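Probable glutamine synthetase (Pseudomonas aeruginosa, PDB 4HPP) is a probable member of the glutamine synthetase family, pairing an N-terminal sheet domain with a glutamine synthetase catalytic domain that holds magnesium and glutamic acid. Local coordinates at residues I20-S25 and P50-D55; S58-H63 and L413-A418; M176-Y181 and Q185-C190. All blocks are in the same frame, centred on the assembly; numbering follows the deposited sequence.

Contact 1 of 3, residues I20-S25 and P50-D55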
loop_
_atom_site.group_PDB
_atom_site.type_symbol
_atom_site.label_atom_id
_atom_site.label_comp_id
_atom_site.label_asym_id
_atom_site.label_seq_id
_atom_site.Cartn_x
_atom_site.Cartn_y
_atom_site.Cartn_z
ATOM N N ILE A 20 17.118 -15.579 32.207
ATOM C CA ILE A 20 16.574 -15.922 30.876
ATOM C C ILE A 20 15.809 -17.250 30.894
ATOM O O ILE A 20 16.278 -18.231 31.492
ATOM C CB ILE A 20 17.705 -15.998 29.811
ATOM C CG1 ILE A 20 18.197 -14.606 29.413
ATOM C CG2 ILE A 20 17.161 -16.468 28.471
ATOM C CD1 ILE A 20 18.807 -13.830 30.539
ATOM N N THR A 21 14.652 -17.299 30.221
ATOM C CA THR A 21 13.815 -18.517 30.109
ATOM C C THR A 21 14.065 -19.137 28.768
ATOM O O THR A 21 13.838 -18.490 27.736
ATOM C CB THR A 21 12.338 -18.147 30.128
ATOM O OG1 THR A 21 12.178 -17.144 31.090
ATOM C CG2 THR A 21 11.436 -19.257 30.497
ATOM N N ARG A 22 14.466 -20.401 28.791
ATOM C CA ARG A 22 14.981 -21.142 27.661
ATOM C C ARG A 22 14.263 -22.483 27.602
ATOM O O ARG A 22 13.793 -22.965 28.638
ATOM C CB ARG A 22 16.464 -21.366 27.908
ATOM C CG ARG A 22 17.260 -20.063 27.735
ATOM C CD ARG A 22 18.594 -19.983 28.475
ATOM N NE ARG A 22 19.473 -19.306 27.556
ATOM C CZ ARG A 22 20.285 -18.263 27.800
ATOM N NH1 ARG A 22 20.514 -17.739 28.989
ATOM N NH2 ARG A 22 20.942 -17.776 26.797
ATOM N N GLY A 23 14.163 -23.093 26.415
ATOM C CA GLY A 23 13.666 -24.438 26.365
ATOM C C GLY A 23 13.660 -24.984 24.975
ATOM O O GLY A 23 14.378 -24.479 24.100
ATOM N N ARG A 24 12.804 -25.999 24.768
ATOM C CA ARG A 24 12.765 -26.771 23.546
ATOM C C ARG A 24 11.347 -27.158 23.347
ATOM O O ARG A 24 10.624 -27.299 24.325
ATOM C CB ARG A 24 13.519 -28.074 23.744
ATOM C CG ARG A 24 15.005 -27.905 23.650
ATOM C CD ARG A 24 15.721 -29.220 23.800
ATOM N NE ARG A 24 17.101 -28.964 24.154
ATOM C CZ ARG A 24 18.012 -29.918 24.254
ATOM N NH1 ARG A 24 17.630 -31.165 24.032
ATOM N NH2 ARG A 24 19.280 -29.626 24.597
ATOM N N SER A 25 10.923 -27.400 22.112
ATOM C CA SER A 25 9.507 -27.678 21.944
ATOM C C SER A 25 9.248 -28.921 21.123
ATOM O O SER A 25 10.145 -29.426 20.410
ATOM C CB SER A 25 8.800 -26.455 21.359
ATOM O OG SER A 25 9.049 -26.380 19.967
ATOM N N PRO A 50 24.627 -12.907 30.642
ATOM C CA PRO A 50 23.651 -12.236 29.785
ATOM C C PRO A 50 24.088 -12.046 28.322
ATOM O O PRO A 50 23.250 -11.984 27.422
ATOM C CB PRO A 50 23.435 -10.906 30.500
ATOM C CG PRO A 50 23.626 -11.238 31.968
ATOM C CD PRO A 50 24.696 -12.306 31.998
ATOM N N GLN A 51 25.388 -12.003 28.076
ATOM C CA GLN A 51 25.900 -11.714 26.740
ATOM C C GLN A 51 26.099 -12.992 25.944
ATOM O O GLN A 51 26.691 -12.978 24.873
ATOM C CB GLN A 51 27.187 -10.887 26.808
ATOM C CG GLN A 51 27.001 -9.544 27.493
ATOM C CD GLN A 51 26.937 -9.650 29.020
ATOM O OE1 GLN A 51 27.278 -10.689 29.620
ATOM N NE2 GLN A 51 26.465 -8.573 29.659
ATOM N N ASP A 52 25.593 -14.085 26.501
ATOM C CA ASP A 52 25.556 -15.398 25.843
ATOM C C ASP A 52 26.888 -16.115 25.737
ATOM O O ASP A 52 27.059 -16.991 24.891
ATOM C CB ASP A 52 24.803 -15.340 24.490
ATOM C CG ASP A 52 23.260 -15.539 24.656
ATOM O OD1 ASP A 52 22.824 -15.882 25.800
ATOM O OD2 ASP A 52 22.520 -15.353 23.657
ATOM N N LEU A 53 27.820 -15.767 26.621
ATOM C CA LEU A 53 29.151 -16.396 26.619
ATOM C C LEU A 53 29.327 -17.263 27.839
ATOM O O LEU A 53 28.835 -16.957 28.918
ATOM C CB LEU A 53 30.297 -15.360 26.484
ATOM C CG LEU A 53 30.410 -14.879 25.021
ATOM C CD1 LEU A 53 30.858 -13.425 24.872
ATOM C CD2 LEU A 53 31.239 -15.840 24.153
ATOM N N ILE A 54 30.009 -18.370 27.625
ATOM C CA ILE A 54 30.498 -19.232 28.677
ATOM C C ILE A 54 32.040 -19.064 28.774
ATOM O O ILE A 54 32.743 -18.986 27.736
ATOM C CB ILE A 54 30.136 -20.675 28.329
ATOM C CG1 ILE A 54 28.623 -20.893 28.520
ATOM C CG2 ILE A 54 30.909 -21.634 29.205
ATOM C CD1 ILE A 54 28.037 -22.044 27.713
ATOM N N ASP A 55 32.552 -18.981 30.007
ATOM C CA ASP A 55 34.000 -19.028 30.284
ATOM C C ASP A 55 34.518 -20.439 30.439
ATOM O O ASP A 55 33.732 -21.364 30.610
ATOM C CB ASP A 55 34.336 -18.310 31.582
ATOM C CG ASP A 55 35.765 -17.861 31.611
ATOM O OD1 ASP A 55 36.053 -16.867 30.926
ATOM O OD2 ASP A 55 36.606 -18.514 32.266
#

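Contact 2 of 3, residues S58-H63 and L413-A418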
loop_
_atom_site.group_PDB
_atom_site.type_symbol
_atom_site.label_atom_id
_atom_site.label_comp_id
_atom_site.label_asym_id
_atom_site.label_seq_id
_atom_site.Cartn_x
_atom_site.Cartn_y
_atom_site.Cartn_z
ATOM N N SER A 58 33.802 -22.283 34.082
ATOM C CA SER A 58 32.603 -23.078 34.345
ATOM C C SER A 58 32.958 -24.433 34.937
ATOM O O SER A 58 33.951 -25.029 34.533
ATOM C CB SER A 58 31.854 -23.312 33.038
ATOM O OG SER A 58 30.942 -24.384 33.182
ATOM N N PRO A 59 32.141 -24.936 35.879
ATOM C CA PRO A 59 32.406 -26.268 36.396
ATOM C C PRO A 59 31.882 -27.364 35.479
ATOM O O PRO A 59 32.100 -28.551 35.776
ATOM C CB PRO A 59 31.636 -26.304 37.738
ATOM C CG PRO A 59 31.068 -24.944 37.940
ATOM C CD PRO A 59 31.009 -24.310 36.572
ATOM N N TRP A 60 31.231 -26.978 34.377
ATOM C CA TRP A 60 30.337 -27.907 33.662
ATOM C C TRP A 60 30.798 -28.447 32.339
ATOM O O TRP A 60 30.160 -29.367 31.802
ATOM C CB TRP A 60 28.919 -27.331 33.543
ATOM C CG TRP A 60 28.324 -26.985 34.881
ATOM C CD1 TRP A 60 27.971 -25.732 35.350
ATOM C CD2 TRP A 60 28.032 -27.914 36.001
ATOM N NE1 TRP A 60 27.481 -25.816 36.640
ATOM C CE2 TRP A 60 27.497 -27.085 37.088
ATOM C CE3 TRP A 60 28.160 -29.307 36.201
ATOM C CZ2 TRP A 60 27.122 -27.626 38.307
ATOM C CZ3 TRP A 60 27.768 -29.843 37.443
ATOM C CH2 TRP A 60 27.273 -29.019 38.472
ATOM N N GLY A 61 31.898 -27.908 31.807
ATOM C CA GLY A 61 32.517 -28.461 30.598
ATOM C C GLY A 61 32.841 -29.945 30.765
ATOM O O GLY A 61 33.168 -30.408 31.871
ATOM N N SER A 62 32.760 -30.692 29.662
ATOM C CA SER A 62 32.761 -32.162 29.699
ATOM C C SER A 62 31.449 -32.690 30.282
ATOM O O SER A 62 30.538 -33.037 29.518
ATOM C CB SER A 62 33.976 -32.737 30.450
ATOM O OG SER A 62 33.785 -34.115 30.747
ATOM N N HIS A 63 31.372 -32.709 31.622
ATOM C CA HIS A 63 30.242 -33.257 32.411
ATOM C C HIS A 63 28.999 -33.675 31.621
ATOM O O HIS A 63 28.592 -33.013 30.639
ATOM C CB HIS A 63 29.863 -32.344 33.612
ATOM C CG HIS A 63 30.841 -32.396 34.808
ATOM N ND1 HIS A 63 31.603 -33.482 35.105
ATOM C CD2 HIS A 63 31.115 -31.448 35.806
ATOM C CE1 HIS A 63 32.338 -33.228 36.214
ATOM N NE2 HIS A 63 32.038 -31.985 36.639
ATOM N N LEU A 413 26.349 -21.998 43.605
ATOM C CA LEU A 413 27.011 -20.826 44.059
ATOM C C LEU A 413 28.242 -20.572 43.161
ATOM O O LEU A 413 28.406 -19.451 42.638
ATOM C CB LEU A 413 27.317 -20.982 45.547
ATOM C CG LEU A 413 28.085 -19.907 46.300
ATOM C CD1 LEU A 413 27.472 -18.510 46.127
ATOM C CD2 LEU A 413 28.118 -20.355 47.752
ATOM N N ASP A 414 29.024 -21.640 42.929
ATOM C CA ASP A 414 30.224 -21.641 42.065
ATOM C C ASP A 414 29.877 -21.230 40.676
ATOM O O ASP A 414 30.568 -20.355 40.079
ATOM C CB ASP A 414 30.845 -23.039 41.934
ATOM C CG ASP A 414 31.529 -23.529 43.196
ATOM O OD1 ASP A 414 31.209 -23.078 44.329
ATOM O OD2 ASP A 414 32.393 -24.411 43.038
ATOM N N THR A 415 28.832 -21.871 40.135
ATOM C CA THR A 415 28.461 -21.582 38.747
ATOM C C THR A 415 27.892 -20.158 38.586
ATOM O O THR A 415 28.229 -19.434 37.624
ATOM C CB THR A 415 27.691 -22.733 38.082
ATOM O OG1 THR A 415 26.738 -22.226 37.146
ATOM C CG2 THR A 415 27.013 -23.601 39.104
ATOM N N TYR A 416 27.147 -19.725 39.600
ATOM C CA TYR A 416 26.656 -18.350 39.673
ATOM C C TYR A 416 27.778 -17.354 39.838
ATOM O O TYR A 416 27.923 -16.397 39.056
ATOM C CB TYR A 416 25.654 -18.189 40.819
ATOM C CG TYR A 416 24.937 -16.869 40.743
ATOM C CD1 TYR A 416 25.427 -15.736 41.401
ATOM C CD2 TYR A 416 23.802 -16.720 39.954
ATOM C CE1 TYR A 416 24.782 -14.509 41.304
ATOM C CE2 TYR A 416 23.155 -15.497 39.856
ATOM C CZ TYR A 416 23.637 -14.407 40.532
ATOM O OH TYR A 416 22.991 -13.215 40.427
ATOM N N LEU A 417 28.572 -17.572 40.875
ATOM C CA LEU A 417 29.679 -16.679 41.178
ATOM C C LEU A 417 30.666 -16.537 40.043
ATOM O O LEU A 417 31.202 -15.459 39.806
ATOM C CB LEU A 417 30.436 -17.198 42.392
ATOM C CG LEU A 417 29.942 -16.842 43.789
ATOM C CD1 LEU A 417 30.954 -17.398 44.763
ATOM C CD2 LEU A 417 29.760 -15.332 43.984
ATOM N N ALA A 418 30.908 -17.626 39.333
ATOM C CA ALA A 418 31.804 -17.567 38.173
ATOM C C ALA A 418 31.153 -16.914 36.983
ATOM O O ALA A 418 31.764 -16.023 36.308
ATOM C CB ALA A 418 32.280 -18.940 37.811
#

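Contact 3 of 3, residues M176-Y181 and Q185-C190. With MG (magnesium ion), chain B; GLU (glutamic acid), chain D.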
loop_
_atom_site.group_PDB
_atom_site.type_symbol
_atom_site.label_atom_id
_atom_site.label_comp_id
_atom_site.label_asym_id
_atom_site.label_seq_id
_atom_site.Cartn_x
_atom_site.Cartn_y
_atom_site.Cartn_z
ATOM N N MET A 176 -4.269 -5.515 38.118
ATOM C CA MET A 176 -4.111 -4.071 37.950
ATOM C C MET A 176 -3.253 -3.818 36.703
ATOM O O MET A 176 -2.305 -4.547 36.473
ATOM C CB MET A 176 -3.413 -3.526 39.172
ATOM C CG MET A 176 -3.981 -2.287 39.818
ATOM S SD MET A 176 -5.688 -2.418 40.399
ATOM C CE MET A 176 -6.080 -0.705 40.078
ATOM N N PHE A 177 -3.590 -2.815 35.887
ATOM C CA PHE A 177 -2.716 -2.370 34.791
ATOM C C PHE A 177 -2.704 -0.874 34.864
ATOM O O PHE A 177 -3.738 -0.261 35.069
ATOM C CB PHE A 177 -3.199 -2.830 33.389
ATOM C CG PHE A 177 -2.347 -2.306 32.253
ATOM C CD1 PHE A 177 -1.292 -3.070 31.742
ATOM C CD2 PHE A 177 -2.582 -1.049 31.708
ATOM C CE1 PHE A 177 -0.450 -2.540 30.750
ATOM C CE2 PHE A 177 -1.764 -0.538 30.695
ATOM C CZ PHE A 177 -0.712 -1.296 30.209
ATOM N N LEU A 178 -1.543 -0.265 34.741
ATOM C CA LEU A 178 -1.492 1.193 34.919
ATOM C C LEU A 178 -0.297 1.799 34.188
ATOM O O LEU A 178 0.765 1.184 34.156
ATOM C CB LEU A 178 -1.443 1.505 36.427
ATOM C CG LEU A 178 -0.409 0.821 37.341
ATOM C CD1 LEU A 178 0.704 1.790 37.742
ATOM C CD2 LEU A 178 -1.042 0.233 38.598
ATOM N N PRO A 179 -0.447 2.999 33.610
ATOM C CA PRO A 179 0.793 3.728 33.159
ATOM C C PRO A 179 1.553 4.168 34.391
ATOM O O PRO A 179 0.922 4.497 35.401
ATOM C CB PRO A 179 0.265 4.971 32.473
ATOM C CG PRO A 179 -1.084 5.188 33.132
ATOM C CD PRO A 179 -1.660 3.839 33.512
ATOM N N GLU A 180 2.886 4.099 34.352
ATOM C CA GLU A 180 3.719 4.450 35.513
ATOM C C GLU A 180 4.471 5.798 35.290
ATOM O O GLU A 180 4.160 6.585 34.374
ATOM C CB GLU A 180 4.739 3.335 35.774
ATOM C CG GLU A 180 4.426 2.442 36.958
ATOM C CD GLU A 180 4.786 3.045 38.297
ATOM O OE1 GLU A 180 4.536 2.389 39.324
ATOM O OE2 GLU A 180 5.330 4.162 38.339
ATOM N N TYR A 181 5.509 6.024 36.090
ATOM C CA TYR A 181 6.127 7.356 36.165
ATOM C C TYR A 181 6.904 7.699 34.884
ATOM O O TYR A 181 6.751 8.789 34.362
ATOM C CB TYR A 181 6.885 7.585 37.536
ATOM C CG TYR A 181 7.483 8.942 37.700
ATOM C CD1 TYR A 181 6.714 10.100 37.496
ATOM C CD2 TYR A 181 8.834 9.093 38.046
ATOM C CE1 TYR A 181 7.263 11.367 37.608
ATOM C CE2 TYR A 181 9.412 10.355 38.160
ATOM C CZ TYR A 181 8.635 11.481 37.936
ATOM O OH TYR A 181 9.210 12.719 38.061
ATOM N N GLN A 185 6.302 3.890 30.385
ATOM C CA GLN A 185 6.337 2.904 31.408
ATOM C C GLN A 185 4.915 2.456 31.790
ATOM O O GLN A 185 4.003 3.310 31.984
ATOM C CB GLN A 185 7.050 3.434 32.613
ATOM C CG GLN A 185 7.480 2.322 33.548
ATOM C CD GLN A 185 8.184 2.799 34.796
ATOM O OE1 GLN A 185 7.909 3.893 35.319
ATOM N NE2 GLN A 185 9.080 1.955 35.317
ATOM N N TYR A 186 4.759 1.133 31.915
ATOM C CA TYR A 186 3.534 0.501 32.436
ATOM C C TYR A 186 3.830 -0.526 33.525
ATOM O O TYR A 186 4.950 -0.979 33.681
ATOM C CB TYR A 186 2.765 -0.171 31.318
ATOM C CG TYR A 186 2.402 0.856 30.279
ATOM C CD1 TYR A 186 1.183 1.540 30.375
ATOM C CD2 TYR A 186 3.318 1.228 29.259
ATOM C CE1 TYR A 186 0.839 2.506 29.487
ATOM C CE2 TYR A 186 2.957 2.195 28.341
ATOM C CZ TYR A 186 1.711 2.831 28.471
ATOM O OH TYR A 186 1.294 3.813 27.604
ATOM N N GLU A 187 2.814 -0.826 34.319
ATOM C CA GLU A 187 2.920 -1.814 35.362
ATOM C C GLU A 187 1.689 -2.715 35.346
ATOM O O GLU A 187 0.544 -2.258 35.256
ATOM C CB GLU A 187 3.076 -1.152 36.714
ATOM C CG GLU A 187 3.447 -2.141 37.824
ATOM C CD GLU A 187 3.459 -1.529 39.232
ATOM O OE1 GLU A 187 3.677 -2.266 40.217
ATOM O OE2 GLU A 187 3.276 -0.314 39.374
ATOM N N VAL A 188 1.946 -4.005 35.410
ATOM C CA VAL A 188 0.881 -4.946 35.639
ATOM C C VAL A 188 1.153 -5.765 36.928
ATOM O O VAL A 188 2.296 -6.141 37.212
ATOM C CB VAL A 188 0.602 -5.804 34.402
ATOM C CG1 VAL A 188 1.858 -6.540 33.936
ATOM C CG2 VAL A 188 -0.537 -6.779 34.695
ATOM N N THR A 189 0.105 -5.956 37.729
ATOM C CA THR A 189 0.212 -6.659 38.988
ATOM C C THR A 189 -0.807 -7.801 38.908
ATOM O O THR A 189 -1.814 -7.764 38.148
ATOM C CB THR A 189 -0.106 -5.765 40.213
ATOM O OG1 THR A 189 -1.406 -5.236 40.057
ATOM C CG2 THR A 189 0.805 -4.574 40.386
ATOM N N CYS A 190 -0.537 -8.827 39.692
ATOM C CA CYS A 190 -1.398 -9.976 39.741
ATOM C C CYS A 190 -1.659 -10.387 41.171
ATOM O O CYS A 190 -1.009 -9.901 42.112
ATOM C CB CYS A 190 -0.754 -11.135 39.008
ATOM S SG CYS A 190 -0.563 -10.851 37.245
HETATM MG MG MG B . 5.149 0.806 40.633
HETATM N N GLU D . 10.151 2.476 39.247
HETATM C CA GLU D . 10.511 2.284 40.709
HETATM C C GLU D . 11.566 1.194 41.009
HETATM O O GLU D . 12.582 1.079 40.334
HETATM C CB GLU D . 9.257 2.002 41.525
HETATM C CG GLU D . 8.346 3.192 41.655
HETATM C CD GLU D . 7.035 2.828 42.269
HETATM O OE1 GLU D . 6.791 3.307 43.387
HETATM O OE2 GLU D . 6.263 2.056 41.648
HETATM O OXT GLU D . 11.433 0.380 41.930
HETATM O O HOH W 1 8.423 4.341 38.050
#

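Contact 1 of 3, residues I20-S25 and P50-D55
Arg22 and Asp52 face each other from opposite directions and join strand 21-27, the outermost strand of the N-terminal sheet within this chain, to the loop before strand 66-78. The tight part of the contact is a single salt bridge, with Arg22 NH2 2.9 Å from Asp52 OD1. The oxygen lies in the plane of the guanidinium at its edge, but the return approach is less regular: NH2 meets OD1 on its syn side and out of the carboxylate plane, the two planes being turned 49° apart. The bond is also bent, with 137° at the hydrogen. A first torsion of -72° keeps Arg22 CG beside its backbone N, and a bend at chi3 turns the end of the chain to the aspartate. Over one face of the guanidinium lies Ile20 CG2, offset toward the rim.

Around this one bond the two segments stand apart. The side chain of Ile20 comes no closer than 5.2 Å to the other segment, and Leu53 is exposed to solvent. Another subunit covers part of this site, bonding to the backbone of Thr21, Gly23 and Ser25. Ala147 of this neighbour accepts from Arg22 NE through its carbonyl and donates from its N to Asp52 OD2, while within the chain Arg22 NH1 forms a salt bridge with Asp16.

The arginine is thus shared between two aspartates and a carbonyl, an arrangement that fixes the rotation of its flat end. Its positive charge is probably well balanced at this subunit boundary, where Ala147 of the neighbour bonds both partners.

Contact 2 of 3, residues S58-H63 and L413-A418
An ST turn that starts at Ser58 presents Pro59 and Trp60 to Thr415, on helix 410-427. The turn is closed by Trp60 N, which donates to Ser58 OG over 2.9 Å in a nearly straight bond; Ser58 OG also hydrogen-bonds to Ser47 OG. Thr415 meets both Pro59 and Trp60, crossing each at about a right angle. Its CG2 methyl sits at the edge of the indole, near the ring plane, with CG2 3.3 Å from Trp60 NE1. On the other partner, Thr415 CB rests 4.0 Å from Pro59 CD. One residue earlier in the helix, Asp414 adds a looser touch, its CB 4.4 Å from Pro59 CG.

The indole gets its place from a first torsion of -57°, which puts Trp60 CG beside the backbone N, and Pro59 CB lies over one ring face, offset toward the rim. Trp104 of the same chain also meets this ring, the planes inclined at about 60°. Further along the loop, Ser62 packs on Asn307 of a neighbouring subunit. The contact is a van der Waals junction between the N-terminal and catalytic family regions, made by a loop with the serine-to-backbone closure that defines an ST turn.

Contact 3 of 3, residues M176-Y181 and Q185-C190
Met176 and Thr189 form a hydrogen-bonded pair in an antiparallel beta hairpin of the catalytic region, strand 174-179 folding back on strand 185-194. Thr189 N donates to Met176 O over 3.1 Å; the return bond is weak. Phe177 opposes Val188 in a non-hydrogen-bonded pair, and its first torsion of 177° sends the ring diagonally to Tyr186. The two rings are inclined by only 21° but slid apart, so they barely overlap, with Phe177 CZ 3.4 Å from Tyr186 CD1. Leu178 exchanges two backbone bonds with Glu187, and its CD1 lies alongside the glutamate chain on the sheet face that carries Met176 and Thr189. Pro179 turns to the other face, where its CB packs against Tyr186 CE1.

At Glu180 the hairpin becomes a metal site. Its backbone N donates to Gln185 O over 2.7 Å, from well above the carbonyl plane, while Glu180 OE1 binds the magnesium ion at 2.1 Å. Glu187, its chain extended, brings OE2 to the same ion at 2.5 Å. The two carboxylates, with Glu180 OE1 3.0 Å from Glu187 OE2, share the metal, which probably offsets their like charges; Glu133 and the bound glutamic acid are further ligands. Tyr181 N donates to Glu180 OE2 at its anti lone pair. A water donates to Glu180 OE2 and to Gln185 OE1, and accepts from the glutamic acid N at 2.8 Å.

Contacts 1 and 2 follow each other along the chain, 14 Å apart between centres, and share the long loop between strands 39-41 and 66-78: its first part meets the N-terminal sheet, its later part helix 410-427. Contact 3 is nested inside the long chain loop that contact 2 closes, with its centre 28 Å from contact 1 and 37 Å from contact 2. Within one chain contacts 1 and 3 do not touch. Between subunits they do: Ser25 and Asp52 hydrogen-bond to Phe177 and Tyr181 of a neighbouring copy. The N-terminal sheet of one subunit therefore borders the metal-binding hairpin of the next, consistent with the intersubunit sites of this family.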